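Local coordinates for protein phosphoserine aminotransferase SerC (Cytophaga hutchinsonii ATCC 33406, PDB 3FFR) that probably catalyses the pyridoxal-phosphate-dependent transamination between phosphoserine and 2-oxoglutarate, a step of serine biosynthesis, as a class-V aminotransferase, at residues E108-E113 against P128-I133; S86-N91 against R97-A102; F120-I125 against I152-D157; E75-N80 against G200-N205. All coordinates share one frame; numbering follows the deposited sequence. Where two conformers were deposited one is given.

How the contacts relate
All four contacts lie in or around the large-domain sheet of a fold-type I aminotransferase. Contacts 2 and 4 are buried and set helices 93-104 and 70-81 against sheet strands: contact 2 with a histidine-centred aromatic cluster, contact 4 with a single indole against aliphatic carbons. Contacts 1 and 3 are partly buried and bring in loops, so a tyrosine-aspartate bond and a proline-threonine touch appear beside apolar packing. Contacts 1 and 2 share the neighbouring strands 108-113 and 85-90, joined by the bond from Y110 N to S86 O. F120 links 120-125 to both of them, while contacts 3 and 4 do not touch.

Contact 1. Residues E108-E113 against P128-I133; sequences EAYKEE and PADAEI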
loop_
_atom_site.group_PDB
_atom_site.type_symbol
_atom_site.label_atom_id
_atom_site.label_comp_id
_atom_site.label_asym_id
_atom_site.label_seq_id
_atom_site.Cartn_x
_atom_site.Cartn_y
_atom_site.Cartn_z
ATOM N N GLU A 108 7.982 15.652 -20.606
ATOM C CA GLU A 108 8.954 16.747 -20.556
ATOM C C GLU A 108 8.549 17.695 -19.433
ATOM O O GLU A 108 7.465 18.266 -19.435
ATOM C CB GLU A 108 8.987 17.510 -21.864
ATOM C CG GLU A 108 9.440 16.703 -23.041
ATOM C CD GLU A 108 9.415 17.502 -24.353
ATOM O OE1 GLU A 108 9.375 18.744 -24.310
ATOM O OE2 GLU A 108 9.427 16.861 -25.423
ATOM N N ALA A 109 9.454 17.906 -18.499
ATOM C CA ALA A 109 9.166 18.766 -17.347
ATOM C C ALA A 109 10.000 20.039 -17.290
ATOM O O ALA A 109 11.215 20.017 -17.464
ATOM C CB ALA A 109 9.387 17.956 -16.034
ATOM N N TYR A 110 9.315 21.149 -17.052
ATOM C CA TYR A 110 9.978 22.410 -16.735
ATOM C C TYR A 110 10.347 22.374 -15.277
ATOM O O TYR A 110 9.613 21.840 -14.447
ATOM C CB TYR A 110 9.065 23.605 -16.964
ATOM C CG TYR A 110 8.609 23.825 -18.399
ATOM C CD1 TYR A 110 9.495 24.336 -19.347
ATOM C CD2 TYR A 110 7.294 23.621 -18.784
ATOM C CE1 TYR A 110 9.099 24.565 -20.650
ATOM C CE2 TYR A 110 6.889 23.855 -20.082
ATOM C CZ TYR A 110 7.788 24.336 -21.004
ATOM O OH TYR A 110 7.370 24.575 -22.299
ATOM N N LYS A 111 11.486 22.973 -14.967
ATOM C CA LYS A 111 11.960 23.056 -13.610
ATOM C C LYS A 111 12.325 24.477 -13.214
ATOM O O LYS A 111 13.118 25.135 -13.904
ATOM C CB LYS A 111 13.196 22.155 -13.436
ATOM C CG LYS A 111 13.800 22.248 -12.083
ATOM C CD LYS A 111 14.863 21.192 -11.804
ATOM C CE LYS A 111 15.956 21.159 -12.862
ATOM N NZ LYS A 111 17.167 20.455 -12.336
ATOM N N GLU A 112 11.682 24.946 -12.154
ATOM C CA GLU A 112 12.018 26.202 -11.492
ATOM C C GLU A 112 12.777 25.768 -10.247
ATOM O O GLU A 112 12.210 25.149 -9.332
ATOM C CB GLU A 112 10.780 26.997 -11.108
ATOM C CG GLU A 112 11.081 28.339 -10.485
ATOM C CD GLU A 112 11.597 29.362 -11.472
ATOM O OE1 GLU A 112 11.323 29.236 -12.680
ATOM O OE2 GLU A 112 12.238 30.322 -11.018
ATOM N N GLU A 113 14.065 26.091 -10.190
ATOM C CA GLU A 113 14.908 25.554 -9.078
ATOM C C GLU A 113 15.457 26.565 -8.126
ATOM O O GLU A 113 15.788 27.682 -8.515
ATOM C CB GLU A 113 16.077 24.743 -9.694
ATOM C CG GLU A 113 16.862 23.937 -8.669
ATOM C CD GLU A 113 17.725 22.830 -9.276
ATOM O OE1 GLU A 113 17.820 22.731 -10.509
ATOM O OE2 GLU A 113 18.305 22.049 -8.499
ATOM N N PRO A 128 5.402 28.505 -18.155
ATOM C CA PRO A 128 5.052 28.434 -19.566
ATOM C C PRO A 128 3.611 28.040 -19.777
ATOM O O PRO A 128 3.045 27.208 -19.047
ATOM C CB PRO A 128 5.987 27.365 -20.120
ATOM C CG PRO A 128 7.169 27.386 -19.190
ATOM C CD PRO A 128 6.626 27.734 -17.830
ATOM N N ALA A 129 3.039 28.610 -20.822
ATOM C CA ALA A 129 1.645 28.368 -21.143
ATOM C C ALA A 129 1.331 26.919 -21.438
ATOM O O ALA A 129 0.219 26.442 -21.163
ATOM C CB ALA A 129 1.204 29.282 -22.335
ATOM N N ASP A 130 2.303 26.215 -21.997
ATOM C CA ASP A 130 2.083 24.801 -22.400
ATOM C C ASP A 130 2.320 23.795 -21.268
ATOM O O ASP A 130 2.217 22.596 -21.462
ATOM C CB ASP A 130 2.857 24.413 -23.666
ATOM C CG ASP A 130 4.347 24.459 -23.498
ATOM O OD1 ASP A 130 4.818 24.884 -22.420
ATOM O OD2 ASP A 130 5.044 24.083 -24.476
ATOM N N ALA A 131 2.641 24.303 -20.083
ATOM C CA ALA A 131 2.719 23.436 -18.877
ATOM C C ALA A 131 1.276 23.047 -18.530
ATOM O O ALA A 131 0.410 23.914 -18.378
ATOM C CB ALA A 131 3.362 24.161 -17.687
ATOM N N GLU A 132 1.028 21.753 -18.385
ATOM C CA GLU A 132 -0.327 21.236 -18.119
ATOM C C GLU A 132 -0.651 21.195 -16.654
ATOM O O GLU A 132 -1.822 21.239 -16.256
ATOM C CB GLU A 132 -0.497 19.831 -18.716
ATOM C CG GLU A 132 -0.310 19.808 -20.199
ATOM C CD GLU A 132 -0.206 18.393 -20.760
ATOM O OE1 GLU A 132 -1.096 17.587 -20.419
ATOM O OE2 GLU A 132 0.730 18.127 -21.573
ATOM N N ILE A 133 0.403 21.022 -15.867
ATOM C CA ILE A 133 0.277 20.960 -14.406
ATOM C C ILE A 133 1.429 21.727 -13.783
ATOM O O ILE A 133 2.482 21.907 -14.410
ATOM C CB ILE A 133 0.196 19.508 -13.867
ATOM C CG1 ILE A 133 1.573 18.832 -13.875
ATOM C CG2 ILE A 133 -0.867 18.653 -14.660
ATOM C CD1 ILE A 133 1.621 17.465 -13.080
#
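Y110 projects from edge strand 108-113 of the seven-stranded sheet onto the type I beta turn P128-A131, in the loop that leads into strand 133-137 of this aminotransferase fold. Its phenol ring is met on one face by the pyrrolidine of P128: CG of P128 sits 3.5 Å from the centroid of the Y110 ring and only 7° off its normal, a CH-pi contact almost over the centre. P128 CB adds a touch near the hydroxyl end, 3.6 Å from Y110 CE2. With CG anti to its carbonyl carbon (chi1 -63°), the tyrosine directs its hydroxyl at the turn. There D130 comes in at the ring edge, its carboxylate plane turned 39° from the phenol plane, and accepts a hydrogen bond from Y110 OH on the syn lone pair of OD1. The turn is closed by the backbone bond from A131 N to P128 O, and K85 NZ hydrogen-bonds to Y110 OH and forms a salt bridge with D130 OD2. A phenylalanine in place of Y110 would keep the CH-pi contact with P128 but would probably leave D130 OD1 and K85 NZ without the hydroxyl. A131 touches more lightly, its CB lying obliquely to the ring at 4.1 Å from Y110 CD2. The hydroxyl bond is short, 2.6 Å from Y110 OH to D130 OD1.

Contact 2. Residues S86-N91 against R97-A102; sequences SFHCVN and RFYEFA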
loop_
_atom_site.group_PDB
_atom_site.type_symbol
_atom_site.label_atom_id
_atom_site.label_comp_id
_atom_site.label_asym_id
_atom_site.label_seq_id
_atom_site.Cartn_x
_atom_site.Cartn_y
_atom_site.Cartn_z
ATOM N N SER A 86 4.880 19.018 -17.801
ATOM C CA SER A 86 4.587 19.487 -16.466
ATOM C C SER A 86 5.583 20.576 -16.072
ATOM O O SER A 86 6.585 20.806 -16.736
ATOM C CB SER A 86 4.686 18.336 -15.479
ATOM O OG SER A 86 5.991 17.792 -15.499
ATOM N N PHE A 87 5.278 21.231 -14.966
ATOM C CA PHE A 87 6.146 22.297 -14.390
ATOM C C PHE A 87 6.307 21.990 -12.915
ATOM O O PHE A 87 5.311 21.727 -12.218
ATOM C CB PHE A 87 5.489 23.667 -14.603
ATOM C CG PHE A 87 6.183 24.813 -13.911
ATOM C CD1 PHE A 87 5.927 25.102 -12.585
ATOM C CD2 PHE A 87 7.061 25.608 -14.603
ATOM C CE1 PHE A 87 6.568 26.135 -11.966
ATOM C CE2 PHE A 87 7.701 26.676 -13.978
ATOM C CZ PHE A 87 7.467 26.924 -12.670
ATOM N N HIS A 88 7.556 22.023 -12.439
ATOM C CA HIS A 88 7.857 21.719 -11.052
ATOM C C HIS A 88 8.753 22.750 -10.383
ATOM O O HIS A 88 9.740 23.148 -10.948
ATOM C CB HIS A 88 8.629 20.371 -10.972
ATOM C CG HIS A 88 7.897 19.201 -11.558
ATOM N ND1 HIS A 88 7.404 18.165 -10.783
ATOM C CD2 HIS A 88 7.576 18.907 -12.838
ATOM C CE1 HIS A 88 6.778 17.301 -11.576
ATOM N NE2 HIS A 88 6.875 17.722 -12.826
ATOM N N CYS A 89 8.386 23.128 -9.163
ATOM C CA CYS A 89 9.284 23.903 -8.283
ATOM C C CYS A 89 10.138 22.896 -7.526
ATOM O O CYS A 89 9.608 22.067 -6.777
ATOM C CB CYS A 89 8.508 24.782 -7.289
ATOM S SG CYS A 89 7.866 26.291 -8.059
ATOM N N VAL A 90 11.445 22.972 -7.727
ATOM C CA VAL A 90 12.395 22.013 -7.138
ATOM C C VAL A 90 13.403 22.701 -6.234
ATOM O O VAL A 90 14.113 23.610 -6.683
ATOM C CB VAL A 90 13.140 21.237 -8.263
ATOM C CG1 VAL A 90 14.271 20.344 -7.680
ATOM C CG2 VAL A 90 12.126 20.414 -9.102
ATOM N N ASN A 91 13.439 22.273 -4.978
ATOM C CA ASN A 91 14.377 22.870 -4.005
ATOM C C ASN A 91 14.927 21.891 -3.002
ATOM O O ASN A 91 15.522 22.253 -1.984
ATOM C CB ASN A 91 13.767 24.083 -3.287
ATOM C CG ASN A 91 12.608 23.711 -2.389
ATOM O OD1 ASN A 91 12.044 22.621 -2.499
ATOM N ND2 ASN A 91 12.269 24.606 -1.464
ATOM N N ARG A 97 12.709 14.495 -6.836
ATOM C CA ARG A 97 12.327 13.118 -7.230
ATOM C C ARG A 97 11.026 13.152 -8.038
ATOM O O ARG A 97 10.910 12.464 -9.078
ATOM C CB ARG A 97 12.219 12.174 -6.029
ATOM C CG ARG A 97 12.128 10.687 -6.451
ATOM C CD ARG A 97 13.474 10.066 -6.913
ATOM N NE ARG A 97 13.245 8.757 -7.532
ATOM C CZ ARG A 97 13.227 8.564 -8.853
ATOM N NH1 ARG A 97 13.560 9.549 -9.663
ATOM N NH2 ARG A 97 12.947 7.358 -9.360
ATOM N N PHE A 98 10.078 13.979 -7.588
ATOM C CA PHE A 98 8.768 14.143 -8.288
ATOM C C PHE A 98 9.016 14.667 -9.685
ATOM O O PHE A 98 8.506 14.151 -10.668
ATOM C CB PHE A 98 7.853 15.037 -7.426
ATOM C CG PHE A 98 6.455 15.195 -7.922
ATOM C CD1 PHE A 98 5.913 14.348 -8.875
ATOM C CD2 PHE A 98 5.635 16.121 -7.290
ATOM C CE1 PHE A 98 4.589 14.505 -9.273
ATOM C CE2 PHE A 98 4.304 16.263 -7.688
ATOM C CZ PHE A 98 3.801 15.463 -8.657
ATOM N N TYR A 99 9.872 15.672 -9.785
ATOM C CA TYR A 99 10.248 16.218 -11.083
ATOM C C TYR A 99 10.834 15.125 -11.972
ATOM O O TYR A 99 10.506 15.026 -13.158
ATOM C CB TYR A 99 11.259 17.372 -10.874
ATOM C CG TYR A 99 12.144 17.697 -12.062
ATOM C CD1 TYR A 99 11.649 18.392 -13.144
ATOM C CD2 TYR A 99 13.474 17.323 -12.071
ATOM C CE1 TYR A 99 12.451 18.694 -14.216
ATOM C CE2 TYR A 99 14.279 17.597 -13.138
ATOM C CZ TYR A 99 13.773 18.300 -14.203
ATOM O OH TYR A 99 14.602 18.587 -15.273
ATOM N N GLU A 100 11.698 14.300 -11.387
ATOM C CA GLU A 100 12.349 13.210 -12.145
ATOM C C GLU A 100 11.374 12.153 -12.666
ATOM O O GLU A 100 11.546 11.579 -13.742
ATOM C CB GLU A 100 13.428 12.528 -11.291
ATOM C CG GLU A 100 14.649 13.408 -11.098
ATOM C CD GLU A 100 15.631 12.878 -10.073
ATOM O OE1 GLU A 100 15.291 11.940 -9.333
ATOM O OE2 GLU A 100 16.742 13.460 -9.983
ATOM N N PHE A 101 10.322 11.922 -11.900
ATOM C CA PHE A 101 9.280 10.959 -12.336
ATOM C C PHE A 101 8.700 11.364 -13.683
ATOM O O PHE A 101 8.339 10.516 -14.502
ATOM C CB PHE A 101 8.116 10.887 -11.325
ATOM C CG PHE A 101 8.343 9.967 -10.173
ATOM C CD1 PHE A 101 9.623 9.670 -9.703
ATOM C CD2 PHE A 101 7.243 9.409 -9.515
ATOM C CE1 PHE A 101 9.816 8.817 -8.621
ATOM C CE2 PHE A 101 7.424 8.582 -8.428
ATOM C CZ PHE A 101 8.702 8.299 -7.971
ATOM N N ALA A 102 8.544 12.661 -13.912
ATOM C CA ALA A 102 7.927 13.099 -15.168
ATOM C C ALA A 102 8.741 12.564 -16.362
ATOM O O ALA A 102 8.202 11.964 -17.293
ATOM C CB ALA A 102 7.782 14.657 -15.231
#
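H88 inserts a polar ring among aromatic side chains, engaging two neighbouring residues of the helix in T-shaped pairs while its own NE2 is tied to the strand it comes from. The edge of its imidazole faces the F98 ring, planes at 88° and CE1 of H88 4.1 Å from CD1 of F98. Toward Y99 the roles reverse: the phenol turns an edge to the imidazole face at 75°, and over that face also lies the helix backbone, with Y99 CA 3.7 Å from the H88 ring centroid in a CH-pi contact. S86 OG meets the imidazole in its plane at the edge, 2.8 Å from H88 NE2, a hydrogen bond that fixes the rotation of the ring and gives this buried nitrogen a partner. Strand 86-90 and helix 97-102 run nearly antiparallel, at 156° with axes 8.7 Å apart, as the first strand and the helix of the beta-alpha-beta unit completed by strand 108-113. The methyl of A102 fits beside the serine-histidine pair, its CB 3.6 Å from S86 OG. V90 CG2, set anti to the carbonyl carbon, is the branch that reaches the helix and packs on the root of the tyrosine, 3.6 Å from Y99 CB. W74 of helix 70-81 also stacks on F98, and F101 packs on T224 of the second subunit.

Contact 3. Residues F120-I125 against I152-D157; sequences FYPADI and INTFRD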
loop_
_atom_site.group_PDB
_atom_site.type_symbol
_atom_site.label_atom_id
_atom_site.label_comp_id
_atom_site.label_asym_id
_atom_site.label_seq_id
_atom_site.Cartn_x
_atom_site.Cartn_y
_atom_site.Cartn_z
ATOM N N PHE A 120 11.330 29.892 -2.636
ATOM C CA PHE A 120 10.892 30.620 -3.826
ATOM C C PHE A 120 10.251 31.971 -3.551
ATOM O O PHE A 120 9.601 32.184 -2.517
ATOM C CB PHE A 120 9.891 29.750 -4.608
ATOM C CG PHE A 120 10.503 28.483 -5.118
ATOM C CD1 PHE A 120 11.256 28.482 -6.280
ATOM C CD2 PHE A 120 10.390 27.298 -4.400
ATOM C CE1 PHE A 120 11.849 27.302 -6.725
ATOM C CE2 PHE A 120 10.995 26.143 -4.844
ATOM C CZ PHE A 120 11.715 26.152 -6.007
ATOM N N TYR A 121 10.429 32.851 -4.532
ATOM C CA TYR A 121 9.911 34.240 -4.497
ATOM C C TYR A 121 9.066 34.397 -5.763
ATOM O O TYR A 121 9.591 34.632 -6.848
ATOM C CB TYR A 121 11.052 35.281 -4.374
ATOM C CG TYR A 121 11.826 34.964 -3.128
ATOM C CD1 TYR A 121 11.409 35.420 -1.887
ATOM C CD2 TYR A 121 12.896 34.091 -3.166
ATOM C CE1 TYR A 121 12.084 35.058 -0.726
ATOM C CE2 TYR A 121 13.583 33.711 -1.983
ATOM C CZ TYR A 121 13.160 34.204 -0.781
ATOM O OH TYR A 121 13.815 33.842 0.387
ATOM N N PRO A 122 7.754 34.210 -5.616
ATOM C CA PRO A 122 6.878 34.100 -6.771
ATOM C C PRO A 122 6.871 35.259 -7.725
ATOM O O PRO A 122 6.576 35.077 -8.891
ATOM C CB PRO A 122 5.483 33.969 -6.136
ATOM C CG PRO A 122 5.714 33.359 -4.839
ATOM C CD PRO A 122 7.041 33.865 -4.369
ATOM N N ALA A 123 7.187 36.428 -7.226
ATOM C CA ALA A 123 7.157 37.617 -8.080
ATOM C C ALA A 123 8.098 37.416 -9.274
ATOM O O ALA A 123 7.883 37.961 -10.350
ATOM C CB ALA A 123 7.572 38.856 -7.281
ATOM N N ASP A 124 9.124 36.601 -9.052
ATOM C CA ASP A 124 10.188 36.324 -10.029
ATOM C C ASP A 124 9.957 35.081 -10.884
ATOM O O ASP A 124 10.827 34.687 -11.684
ATOM C CB ASP A 124 11.507 36.071 -9.299
ATOM C CG ASP A 124 12.015 37.295 -8.558
ATOM O OD1 ASP A 124 11.668 38.438 -8.949
ATOM O OD2 ASP A 124 12.785 37.092 -7.593
ATOM N N ILE A 125 8.797 34.469 -10.728
ATOM C CA ILE A 125 8.526 33.207 -11.418
ATOM C C ILE A 125 7.424 33.301 -12.463
ATOM O O ILE A 125 6.383 33.911 -12.222
ATOM C CB ILE A 125 8.134 32.125 -10.375
ATOM C CG1 ILE A 125 9.271 31.952 -9.351
ATOM C CG2 ILE A 125 7.778 30.770 -11.035
ATOM C CD1 ILE A 125 8.950 30.935 -8.239
ATOM N N ILE A 152 1.781 30.043 -2.500
ATOM C CA ILE A 152 1.112 29.026 -3.340
ATOM C C ILE A 152 0.010 29.684 -4.184
ATOM O O ILE A 152 -0.197 29.380 -5.369
ATOM C CB ILE A 152 0.506 27.898 -2.458
ATOM C CG1 ILE A 152 1.689 27.068 -1.915
ATOM C CG2 ILE A 152 -0.511 26.999 -3.263
ATOM C CD1 ILE A 152 1.412 25.888 -1.105
ATOM N N ASN A 153 -0.689 30.604 -3.538
ATOM C CA ASN A 153 -1.848 31.257 -4.136
ATOM C C ASN A 153 -1.521 32.133 -5.329
ATOM O O ASN A 153 -2.427 32.555 -6.053
ATOM C CB ASN A 153 -2.620 32.099 -3.099
ATOM C CG ASN A 153 -3.420 31.250 -2.132
ATOM O OD1 ASN A 153 -3.604 30.049 -2.348
ATOM N ND2 ASN A 153 -3.917 31.878 -1.063
ATOM N N THR A 154 -0.242 32.412 -5.521
ATOM C CA THR A 154 0.177 33.285 -6.618
ATOM C C THR A 154 0.271 32.555 -7.937
ATOM O O THR A 154 0.367 33.171 -8.994
ATOM C CB THR A 154 1.549 33.942 -6.389
ATOM O OG1 THR A 154 2.583 32.951 -6.368
ATOM C CG2 THR A 154 1.554 34.771 -5.114
ATOM N N PHE A 155 0.215 31.242 -7.888
ATOM C CA PHE A 155 0.394 30.437 -9.128
ATOM C C PHE A 155 -0.803 30.343 -10.053
ATOM O O PHE A 155 -0.646 30.242 -11.269
ATOM C CB PHE A 155 0.947 29.049 -8.807
ATOM C CG PHE A 155 2.434 29.063 -8.513
ATOM C CD1 PHE A 155 2.899 29.379 -7.250
ATOM C CD2 PHE A 155 3.356 28.832 -9.518
ATOM C CE1 PHE A 155 4.249 29.425 -6.985
ATOM C CE2 PHE A 155 4.716 28.891 -9.255
ATOM C CZ PHE A 155 5.163 29.193 -7.988
ATOM N N ARG A 156 -1.994 30.447 -9.491
ATOM C CA ARG A 156 -3.201 30.289 -10.297
ATOM C C ARG A 156 -3.244 31.208 -11.485
ATOM O O ARG A 156 -3.600 30.806 -12.585
ATOM C CB ARG A 156 -4.502 30.499 -9.530
ATOM C CG ARG A 156 -5.616 30.668 -10.559
ATOM C CD ARG A 156 -5.329 29.669 -11.693
ATOM N NE ARG A 156 -5.559 28.344 -11.170
ATOM C CZ ARG A 156 -5.002 27.196 -11.561
ATOM N NH1 ARG A 156 -4.079 27.104 -12.511
ATOM N NH2 ARG A 156 -5.374 26.118 -10.926
ATOM N N ASP A 157 -2.866 32.458 -11.278
ATOM C CA ASP A 157 -2.951 33.423 -12.375
ATOM C C ASP A 157 -1.812 33.361 -13.368
ATOM O O ASP A 157 -1.896 33.940 -14.441
ATOM C CB ASP A 157 -3.119 34.839 -11.837
ATOM C CG ASP A 157 -4.530 35.111 -11.353
ATOM O OD1 ASP A 157 -5.451 34.257 -11.555
ATOM O OD2 ASP A 157 -4.729 36.201 -10.785
#
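T154 meets P122 through its hydroxyl oxygen, within the type I turn I152-F155, which starts on the last residue of helix 149-152. At the start of that turn, I152 supplies the carbonyl to which F155 N bonds. T154 OG1, set between the backbone N and the carbonyl carbon (chi1 65°), approaches the proline ring at CB, 3.1 Å from P122 CB, and the two side chains cross at about a right angle. The same hydroxyl is bonded to D151 O. F155 then turns its ring toward the other loop, where CE2 lies 4.0 Å from I125 CG2 and CZ is near I125 CD1; the isoleucine comes in obliquely. The ring continues inward to I134, L136 and C89 of the sheet. P122 and I125 are held by the bond from I125 N to P122 O across the 3-10 segment 122-124. No hydrogen bond joins 120-125 to 152-157 themselves, which meet by side-chain packing; K158, one residue past the second segment, supplies the polar link through P122 O and I125 O.

Contact 4. Residues E75-N80 against G200-N205; sequences ERIIQN and GVWILN
W202 brings the outer rim of its six-membered ring, CZ2, CH2 and CZ3, up to helix 75-80. I77 CG1 comes obliquely to within 3.5 Å of W202 CZ2, and R76 CB stands 3.7 Å from W202 CZ3, so the aliphatic root of the arginine, not its charge, does the touching. N80 ND2 lies at the ring edge, 4.4 Å from W202 CH2. With CG anti to the backbone N (chi1 -171°), the indole extends from the strand toward the helix, while W202 NE1 bonds to S184 OG on the neighbouring strand and fixes the ring's rotation. Replacing the tryptophan by an alanine would probably open a gap between I77 and the strand and deprive S184 of its indole partner. Farther out, N80 ND2 bonds to R76 O at 2.9 Å, on the opposite face of that carbonyl from N80 N, and N80 OD1 accepts from I228 N. The R76 chain bends at chi2 (-45°), carrying the guanidinium to Q79 OE1, in plane and 2.8 Å from R76 NH1, and on to E75 of the second subunit. The arrangement is that of a helix covering the central sheet of a fold-type I aminotransferase, its outer side at the dimer interface.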
loop_
_atom_site.group_PDB
_atom_site.type_symbol
_atom_site.label_atom_id
_atom_site.label_comp_id
_atom_site.label_asym_id
_atom_site.label_seq_id
_atom_site.Cartn_x
_atom_site.Cartn_y
_atom_site.Cartn_z
ATOM N N GLU A 75 3.396 9.380 -9.098
ATOM C CA GLU A 75 3.284 8.629 -10.360
ATOM C C GLU A 75 1.908 8.769 -11.001
ATOM O O GLU A 75 1.789 9.024 -12.217
ATOM C CB GLU A 75 3.641 7.155 -10.148
ATOM C CG GLU A 75 3.656 6.351 -11.449
ATOM C CD GLU A 75 3.942 4.885 -11.215
ATOM O OE1 GLU A 75 2.994 4.170 -10.866
ATOM O OE2 GLU A 75 5.062 4.467 -11.509
ATOM N N ARG A 76 0.865 8.611 -10.181
ATOM C CA ARG A 76 -0.519 8.656 -10.668
ATOM C C ARG A 76 -0.900 10.037 -11.170
ATOM O O ARG A 76 -1.713 10.174 -12.108
ATOM C CB ARG A 76 -1.534 8.175 -9.624
ATOM C CG ARG A 76 -1.298 6.788 -9.060
ATOM C CD ARG A 76 -0.958 5.766 -10.109
ATOM N NE ARG A 76 -0.798 4.421 -9.502
ATOM C CZ ARG A 76 -0.436 3.347 -10.190
ATOM N NH1 ARG A 76 -0.146 3.467 -11.484
ATOM N NH2 ARG A 76 -0.389 2.161 -9.586
ATOM N N ILE A 77 -0.350 11.079 -10.552
ATOM C CA ILE A 77 -0.596 12.450 -11.035
ATOM C C ILE A 77 -0.145 12.605 -12.479
ATOM O O ILE A 77 -0.881 13.092 -13.345
ATOM C CB ILE A 77 0.092 13.545 -10.148
ATOM C CG1 ILE A 77 -0.689 13.679 -8.832
ATOM C CG2 ILE A 77 0.205 14.907 -10.903
ATOM C CD1 ILE A 77 0.061 14.442 -7.709
ATOM N N ILE A 78 1.067 12.138 -12.755
ATOM C CA ILE A 78 1.629 12.297 -14.105
ATOM C C ILE A 78 0.894 11.396 -15.098
ATOM O O ILE A 78 0.530 11.820 -16.219
ATOM C CB ILE A 78 3.157 12.087 -14.105
ATOM C CG1 ILE A 78 3.832 13.101 -13.174
ATOM C CG2 ILE A 78 3.729 12.252 -15.523
ATOM C CD1 ILE A 78 5.267 12.707 -12.785
ATOM N N GLN A 79 0.622 10.168 -14.691
ATOM C CA GLN A 79 -0.103 9.251 -15.599
ATOM C C GLN A 79 -1.491 9.673 -15.966
ATOM O O GLN A 79 -1.938 9.498 -17.113
ATOM C CB GLN A 79 -0.178 7.832 -15.006
ATOM C CG GLN A 79 1.193 7.156 -14.885
ATOM C CD GLN A 79 1.157 5.868 -14.053
ATOM O OE1 GLN A 79 0.272 5.680 -13.217
ATOM N NE2 GLN A 79 2.119 4.976 -14.289
ATOM N N ASN A 80 -2.197 10.211 -14.985
ATOM C CA ASN A 80 -3.591 10.631 -15.175
ATOM C C ASN A 80 -3.806 12.017 -15.729
ATOM O O ASN A 80 -4.837 12.287 -16.329
ATOM C CB ASN A 80 -4.348 10.555 -13.859
ATOM C CG ASN A 80 -4.765 9.129 -13.492
ATOM O OD1 ASN A 80 -5.852 8.644 -13.910
ATOM N ND2 ASN A 80 -3.943 8.470 -12.640
ATOM N N GLY A 200 -1.640 6.485 1.402
ATOM C CA GLY A 200 -1.587 7.774 0.741
ATOM C C GLY A 200 -2.982 8.307 0.532
ATOM O O GLY A 200 -3.948 7.541 0.365
ATOM N N VAL A 201 -3.096 9.635 0.590
ATOM C CA VAL A 201 -4.351 10.331 0.387
ATOM C C VAL A 201 -4.212 11.432 -0.661
ATOM O O VAL A 201 -3.366 12.328 -0.555
ATOM C CB VAL A 201 -4.887 10.944 1.721
ATOM C CG1 VAL A 201 -6.260 11.536 1.515
ATOM C CG2 VAL A 201 -4.974 9.848 2.861
ATOM N N TRP A 202 -5.043 11.316 -1.681
ATOM C CA TRP A 202 -5.077 12.236 -2.822
ATOM C C TRP A 202 -6.399 12.984 -2.815
ATOM O O TRP A 202 -7.446 12.424 -3.019
ATOM C CB TRP A 202 -4.845 11.461 -4.125
ATOM C CG TRP A 202 -4.650 12.275 -5.362
ATOM C CD1 TRP A 202 -4.445 13.625 -5.440
ATOM C CD2 TRP A 202 -4.478 11.769 -6.700
ATOM N NE1 TRP A 202 -4.275 13.997 -6.743
ATOM C CE2 TRP A 202 -4.265 12.882 -7.541
ATOM C CE3 TRP A 202 -4.542 10.497 -7.265
ATOM C CZ2 TRP A 202 -4.094 12.761 -8.933
ATOM C CZ3 TRP A 202 -4.372 10.374 -8.653
ATOM C CH2 TRP A 202 -4.168 11.495 -9.469
ATOM N N ILE A 203 -6.296 14.272 -2.544
ATOM C CA ILE A 203 -7.434 15.180 -2.537
ATOM C C ILE A 203 -7.392 15.916 -3.875
ATOM O O ILE A 203 -6.370 16.511 -4.243
ATOM C CB ILE A 203 -7.327 16.150 -1.344
ATOM C CG1 ILE A 203 -7.538 15.364 -0.023
ATOM C CG2 ILE A 203 -8.313 17.319 -1.494
ATOM C CD1 ILE A 203 -7.254 16.177 1.208
ATOM N N LEU A 204 -8.485 15.838 -4.622
ATOM C CA LEU A 204 -8.477 16.410 -5.975
ATOM C C LEU A 204 -9.833 16.917 -6.379
ATOM O O LEU A 204 -10.851 16.432 -5.921
ATOM C CB LEU A 204 -8.005 15.354 -6.992
ATOM C CG LEU A 204 -8.942 14.182 -7.401
ATOM C CD1 LEU A 204 -8.268 13.346 -8.494
ATOM C CD2 LEU A 204 -9.386 13.264 -6.209
ATOM N N ASN A 205 -9.810 17.897 -7.261
ATOM C CA ASN A 205 -11.046 18.508 -7.736
ATOM C C ASN A 205 -11.532 18.056 -9.106
ATOM O O ASN A 205 -10.965 17.198 -9.820
ATOM C CB ASN A 205 -10.990 20.053 -7.646
ATOM C CG ASN A 205 -10.131 20.690 -8.746
ATOM O OD1 ASN A 205 -9.632 20.006 -9.626
ATOM N ND2 ASN A 205 -9.962 22.014 -8.687
#